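Local coordinates for protein hydrogenase maturation protease (Wolinella succinogenes, PDB 3PU6) that probably acts as an endopeptidase in the maturation of a hydrogenase, at residues A[24-35]-A[134-145]. Residues are numbered along the deposited sequence; the frame is centred on the assembly and turned at random.
Sequences LGRLVEEQMPEW and AFVALGRIKELD
Leu-138 drops as a knob into a hole formed by Leu-24, Leu-27, Val-28 and Gln-31, and this knob-into-hole packing joins helix segments 24-31 and 134-145, whose N-to-C directions differ by 48° and whose axes come within 9.4 Å. With its CG anti to the backbone N (chi1 -176°), the forked leucine end reaches across: CD1 touches Val-28 CG2 at 3.8 Å, while CD2 lies 3.6 Å from Leu-27 CB and also meets the Gln-31 amide. Leu-24 returns the contact, laying CD1 against Ala-137 CB at 3.8 Å; the small Ala-134 and Ala-137 suit the end where the backbones come closest.

Two CH-pi contacts set a methyl over an aromatic face. Leu-27 CD1 sits above the Phe-135 ring, 4.0 Å from its centroid, the two side chains crossing almost at a right angle. Ile-141 CG2 lies over the six-membered ring of Trp-35, displaced toward the rim. Beta-branching gives Ile-141 a methyl close to its backbone, and this CG2 also meets selenomethionine Met-32 at SE (3.7 Å), whose long, flexible chain fills in just past the end of helix 20-31.

Of the two polar bonds, one lies at the exposed margin and the other is buried. At the margin Lys-142, its chain extended beyond CG, brings NZ to Gln-31 OE1 at 2.6 Å, in the carbonyl plane; their long aliphatic portions span the gap before the polar ends meet. Trp-35 NE1 gives a weak hydrogen bond to Asp-145 OD1 (3.3 Å), so the buried indole has a polar partner at its edge.

In the alpha/beta fold, helices 20-31 and 128-147 pack side by side on the mixed sheet. Val-28 and Trp-35 rest on Leu-7 of strand 5-10, Ile-141 and Leu-144 on Val-60 of strand 58-66, and Leu-144 also reaches Phe-75 of edge strand 73-77.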
loop_
_atom_site.group_PDB
_atom_site.type_symbol
_atom_site.label_atom_id
_atom_site.label_comp_id
_atom_site.label_asym_id
_atom_site.label_seq_id
_atom_site.Cartn_x
_atom_site.Cartn_y
_atom_site.Cartn_z
ATOM N N LEU A 24 -1.048 0.009 -8.256
ATOM C CA LEU A 24 -2.273 -0.274 -7.532
ATOM C C LEU A 24 -2.992 1.005 -7.143
ATOM O O LEU A 24 -4.206 1.069 -7.178
ATOM C CB LEU A 24 -1.966 -1.092 -6.280
ATOM C CG LEU A 24 -3.141 -1.323 -5.337
ATOM C CD1 LEU A 24 -4.161 -2.262 -5.964
ATOM C CD2 LEU A 24 -2.640 -1.865 -4.026
ATOM N N GLY A 25 -2.223 2.016 -6.767
ATOM C CA GLY A 25 -2.767 3.270 -6.295
ATOM C C GLY A 25 -3.592 3.912 -7.376
ATOM O O GLY A 25 -4.665 4.430 -7.123
ATOM N N ARG A 26 -3.090 3.854 -8.596
ATOM C CA ARG A 26 -3.795 4.423 -9.720
ATOM C C ARG A 26 -5.087 3.686 -10.005
ATOM O O ARG A 26 -6.033 4.277 -10.513
ATOM C CB ARG A 26 -2.912 4.395 -10.957
ATOM C CG ARG A 26 -1.731 5.307 -10.849
ATOM C CD ARG A 26 -0.936 5.367 -12.136
ATOM N NE ARG A 26 0.085 6.412 -12.051
ATOM C CZ ARG A 26 1.378 6.191 -11.816
ATOM N NH1 ARG A 26 1.825 4.950 -11.659
ATOM N NH2 ARG A 26 2.224 7.213 -11.748
ATOM N N LEU A 27 -5.125 2.392 -9.697
ATOM C CA LEU A 27 -6.324 1.596 -9.953
ATOM C C LEU A 27 -7.435 1.984 -8.993
ATOM O O LEU A 27 -8.578 2.173 -9.402
ATOM C CB LEU A 27 -6.038 0.096 -9.869
ATOM C CG LEU A 27 -5.020 -0.443 -10.875
ATOM C CD1 LEU A 27 -4.739 -1.934 -10.632
ATOM C CD2 LEU A 27 -5.491 -0.191 -12.291
ATOM N N VAL A 28 -7.083 2.111 -7.718
ATOM C CA VAL A 28 -8.047 2.461 -6.681
ATOM C C VAL A 28 -8.577 3.859 -6.963
ATOM O O VAL A 28 -9.751 4.162 -6.756
ATOM C CB VAL A 28 -7.405 2.384 -5.262
ATOM C CG1 VAL A 28 -8.306 3.016 -4.203
ATOM C CG2 VAL A 28 -7.093 0.947 -4.902
ATOM N N GLU A 29 -7.682 4.702 -7.454
ATOM C CA GLU A 29 -7.986 6.080 -7.768
ATOM C C GLU A 29 -9.088 6.144 -8.820
ATOM O O GLU A 29 -10.026 6.932 -8.688
ATOM C CB GLU A 29 -6.730 6.746 -8.306
ATOM C CG GLU A 29 -6.432 8.064 -7.667
ATOM C CD GLU A 29 -5.346 8.796 -8.389
ATOM O OE1 GLU A 29 -4.782 8.224 -9.354
ATOM O OE2 GLU A 29 -5.068 9.946 -7.992
ATOM N N GLU A 30 -8.950 5.316 -9.858
ATOM C CA GLU A 30 -9.938 5.185 -10.925
ATOM C C GLU A 30 -11.210 4.522 -10.441
ATOM O O GLU A 30 -12.288 5.088 -10.538
ATOM C CB GLU A 30 -9.390 4.350 -12.079
ATOM C CG GLU A 30 -8.446 5.096 -12.981
ATOM C CD GLU A 30 -7.470 4.164 -13.693
ATOM O OE1 GLU A 30 -7.806 2.965 -13.855
ATOM O OE2 GLU A 30 -6.370 4.632 -14.086
ATOM N N GLN A 31 -11.089 3.306 -9.933
ATOM C CA GLN A 31 -12.265 2.505 -9.626
ATOM C C GLN A 31 -12.965 2.840 -8.311
ATOM O O GLN A 31 -14.137 2.506 -8.130
ATOM C CB GLN A 31 -11.893 1.036 -9.639
ATOM C CG GLN A 31 -11.188 0.608 -10.901
ATOM C CD GLN A 31 -11.156 -0.892 -11.032
ATOM O OE1 GLN A 31 -11.833 -1.607 -10.280
ATOM N NE2 GLN A 31 -10.378 -1.387 -11.992
HETATM N N MSE A 32 -12.262 3.507 -7.401
HETATM C CA MSE A 32 -12.719 3.584 -6.019
HETATM C C MSE A 32 -12.645 4.967 -5.409
HETATM O O MSE A 32 -11.899 5.188 -4.458
HETATM C CB MSE A 32 -11.929 2.597 -5.172
HETATM C CG MSE A 32 -11.898 1.215 -5.822
HETATM SE SE MSE A 32 -11.525 -0.265 -4.618
HETATM C CE MSE A 32 -13.123 -0.210 -3.499
ATOM N N PRO A 33 -13.458 5.889 -5.934
ATOM C CA PRO A 33 -13.506 7.314 -5.584
ATOM C C PRO A 33 -13.705 7.592 -4.090
ATOM O O PRO A 33 -13.273 8.639 -3.615
ATOM C CB PRO A 33 -14.711 7.819 -6.378
ATOM C CG PRO A 33 -14.848 6.852 -7.514
ATOM C CD PRO A 33 -14.485 5.532 -6.928
ATOM N N GLU A 34 -14.355 6.689 -3.364
ATOM C CA GLU A 34 -14.528 6.871 -1.924
ATOM C C GLU A 34 -13.218 6.707 -1.147
ATOM O O GLU A 34 -13.118 7.078 0.034
ATOM C CB GLU A 34 -15.571 5.901 -1.391
ATOM C CG GLU A 34 -16.982 6.287 -1.740
ATOM C CD GLU A 34 -17.999 5.461 -0.984
ATOM O OE1 GLU A 34 -17.582 4.701 -0.076
ATOM O OE2 GLU A 34 -19.208 5.567 -1.297
ATOM N N TRP A 35 -12.222 6.131 -1.818
ATOM C CA TRP A 35 -10.872 6.024 -1.282
ATOM C C TRP A 35 -10.060 7.233 -1.723
ATOM O O TRP A 35 -10.035 7.575 -2.914
ATOM C CB TRP A 35 -10.193 4.748 -1.796
ATOM C CG TRP A 35 -10.686 3.520 -1.143
ATOM C CD1 TRP A 35 -11.876 2.887 -1.371
ATOM C CD2 TRP A 35 -10.014 2.767 -0.135
ATOM N NE1 TRP A 35 -11.987 1.783 -0.559
ATOM C CE2 TRP A 35 -10.857 1.685 0.208
ATOM C CE3 TRP A 35 -8.789 2.900 0.514
ATOM C CZ2 TRP A 35 -10.506 0.744 1.166
ATOM C CZ3 TRP A 35 -8.447 1.970 1.466
ATOM C CH2 TRP A 35 -9.303 0.907 1.789
ATOM N N ALA A 134 -0.837 -6.505 -9.204
ATOM C CA ALA A 134 -1.494 -5.253 -8.844
ATOM C C ALA A 134 -3.014 -5.363 -8.999
ATOM O O ALA A 134 -3.764 -4.902 -8.148
ATOM C CB ALA A 134 -0.945 -4.104 -9.665
ATOM N N PHE A 135 -3.465 -5.988 -10.079
ATOM C CA PHE A 135 -4.889 -6.251 -10.253
ATOM C C PHE A 135 -5.452 -7.189 -9.205
ATOM O O PHE A 135 -6.552 -6.963 -8.705
ATOM C CB PHE A 135 -5.197 -6.738 -11.666
ATOM C CG PHE A 135 -5.190 -5.631 -12.676
ATOM C CD1 PHE A 135 -6.287 -4.794 -12.807
ATOM C CD2 PHE A 135 -4.069 -5.391 -13.451
ATOM C CE1 PHE A 135 -6.277 -3.767 -13.713
ATOM C CE2 PHE A 135 -4.053 -4.361 -14.354
ATOM C CZ PHE A 135 -5.159 -3.549 -14.489
ATOM N N VAL A 136 -4.692 -8.219 -8.854
ATOM C CA VAL A 136 -5.059 -9.101 -7.754
ATOM C C VAL A 136 -5.152 -8.332 -6.432
ATOM O O VAL A 136 -6.042 -8.580 -5.610
ATOM C CB VAL A 136 -4.056 -10.271 -7.633
ATOM C CG1 VAL A 136 -4.215 -10.994 -6.310
ATOM C CG2 VAL A 136 -4.209 -11.227 -8.801
ATOM N N ALA A 137 -4.231 -7.387 -6.248
ATOM C CA ALA A 137 -4.213 -6.497 -5.082
ATOM C C ALA A 137 -5.407 -5.518 -5.053
ATOM O O ALA A 137 -5.941 -5.203 -3.989
ATOM C CB ALA A 137 -2.891 -5.737 -5.018
ATOM N N LEU A 138 -5.809 -5.035 -6.226
ATOM C CA LEU A 138 -7.010 -4.244 -6.358
ATOM C C LEU A 138 -8.171 -5.084 -5.841
ATOM O O LEU A 138 -9.026 -4.610 -5.091
ATOM C CB LEU A 138 -7.218 -3.901 -7.818
ATOM C CG LEU A 138 -8.387 -2.987 -8.168
ATOM C CD1 LEU A 138 -8.360 -1.689 -7.374
ATOM C CD2 LEU A 138 -8.336 -2.722 -9.648
ATOM N N GLY A 139 -8.179 -6.351 -6.236
ATOM C CA GLY A 139 -9.196 -7.278 -5.799
ATOM C C GLY A 139 -9.384 -7.207 -4.303
ATOM O O GLY A 139 -10.507 -7.036 -3.815
ATOM N N ARG A 140 -8.278 -7.320 -3.569
ATOM C CA ARG A 140 -8.331 -7.379 -2.108
ATOM C C ARG A 140 -8.755 -6.066 -1.454
ATOM O O ARG A 140 -9.336 -6.070 -0.367
ATOM C CB ARG A 140 -6.993 -7.864 -1.544
ATOM C CG ARG A 140 -6.385 -9.006 -2.351
ATOM C CD ARG A 140 -7.221 -10.277 -2.252
ATOM N NE ARG A 140 -7.222 -10.790 -0.882
ATOM C CZ ARG A 140 -6.214 -11.466 -0.328
ATOM N NH1 ARG A 140 -5.106 -11.726 -1.030
ATOM N NH2 ARG A 140 -6.312 -11.889 0.932
ATOM N N ILE A 141 -8.471 -4.947 -2.112
ATOM C CA ILE A 141 -8.880 -3.643 -1.584
ATOM C C ILE A 141 -10.377 -3.562 -1.694
ATOM O O ILE A 141 -11.044 -3.055 -0.803
ATOM C CB ILE A 141 -8.241 -2.438 -2.344
ATOM C CG1 ILE A 141 -6.788 -2.260 -1.923
ATOM C CG2 ILE A 141 -8.975 -1.148 -2.021
ATOM C CD1 ILE A 141 -6.651 -1.923 -0.458
ATOM N N LYS A 142 -10.889 -4.083 -2.801
ATOM C CA LYS A 142 -12.316 -4.150 -3.033
ATOM C C LYS A 142 -12.981 -5.070 -2.012
ATOM O O LYS A 142 -14.086 -4.786 -1.552
ATOM C CB LYS A 142 -12.602 -4.635 -4.448
ATOM C CG LYS A 142 -12.247 -3.648 -5.534
ATOM C CD LYS A 142 -12.388 -4.298 -6.895
ATOM C CE LYS A 142 -12.580 -3.279 -8.009
ATOM N NZ LYS A 142 -12.507 -3.923 -9.365
ATOM N N GLU A 143 -12.308 -6.163 -1.646
ATOM C CA GLU A 143 -12.853 -7.089 -0.645
ATOM C C GLU A 143 -12.897 -6.412 0.714
ATOM O O GLU A 143 -13.879 -6.538 1.453
ATOM C CB GLU A 143 -12.048 -8.396 -0.581
ATOM C CG GLU A 143 -12.034 -9.179 -1.899
ATOM C CD GLU A 143 -10.917 -10.224 -1.987
ATOM O OE1 GLU A 143 -10.522 -10.776 -0.929
ATOM O OE2 GLU A 143 -10.446 -10.490 -3.126
ATOM N N LEU A 144 -11.836 -5.673 1.027
ATOM C CA LEU A 144 -11.753 -4.949 2.291
ATOM C C LEU A 144 -12.823 -3.877 2.375
ATOM O O LEU A 144 -13.423 -3.655 3.423
ATOM C CB LEU A 144 -10.384 -4.308 2.444
ATOM C CG LEU A 144 -10.347 -3.330 3.611
ATOM C CD1 LEU A 144 -10.551 -4.075 4.924
ATOM C CD2 LEU A 144 -9.056 -2.530 3.598
ATOM N N ASP A 145 -13.045 -3.219 1.245
ATOM C CA ASP A 145 -14.048 -2.175 1.116
ATOM C C ASP A 145 -15.434 -2.683 1.472
ATOM O O ASP A 145 -16.176 -2.033 2.215
ATOM C CB ASP A 145 -14.067 -1.667 -0.308
ATOM C CG ASP A 145 -14.734 -0.339 -0.421
ATOM O OD1 ASP A 145 -14.791 0.391 0.586
ATOM O OD2 ASP A 145 -15.203 -0.018 -1.520
#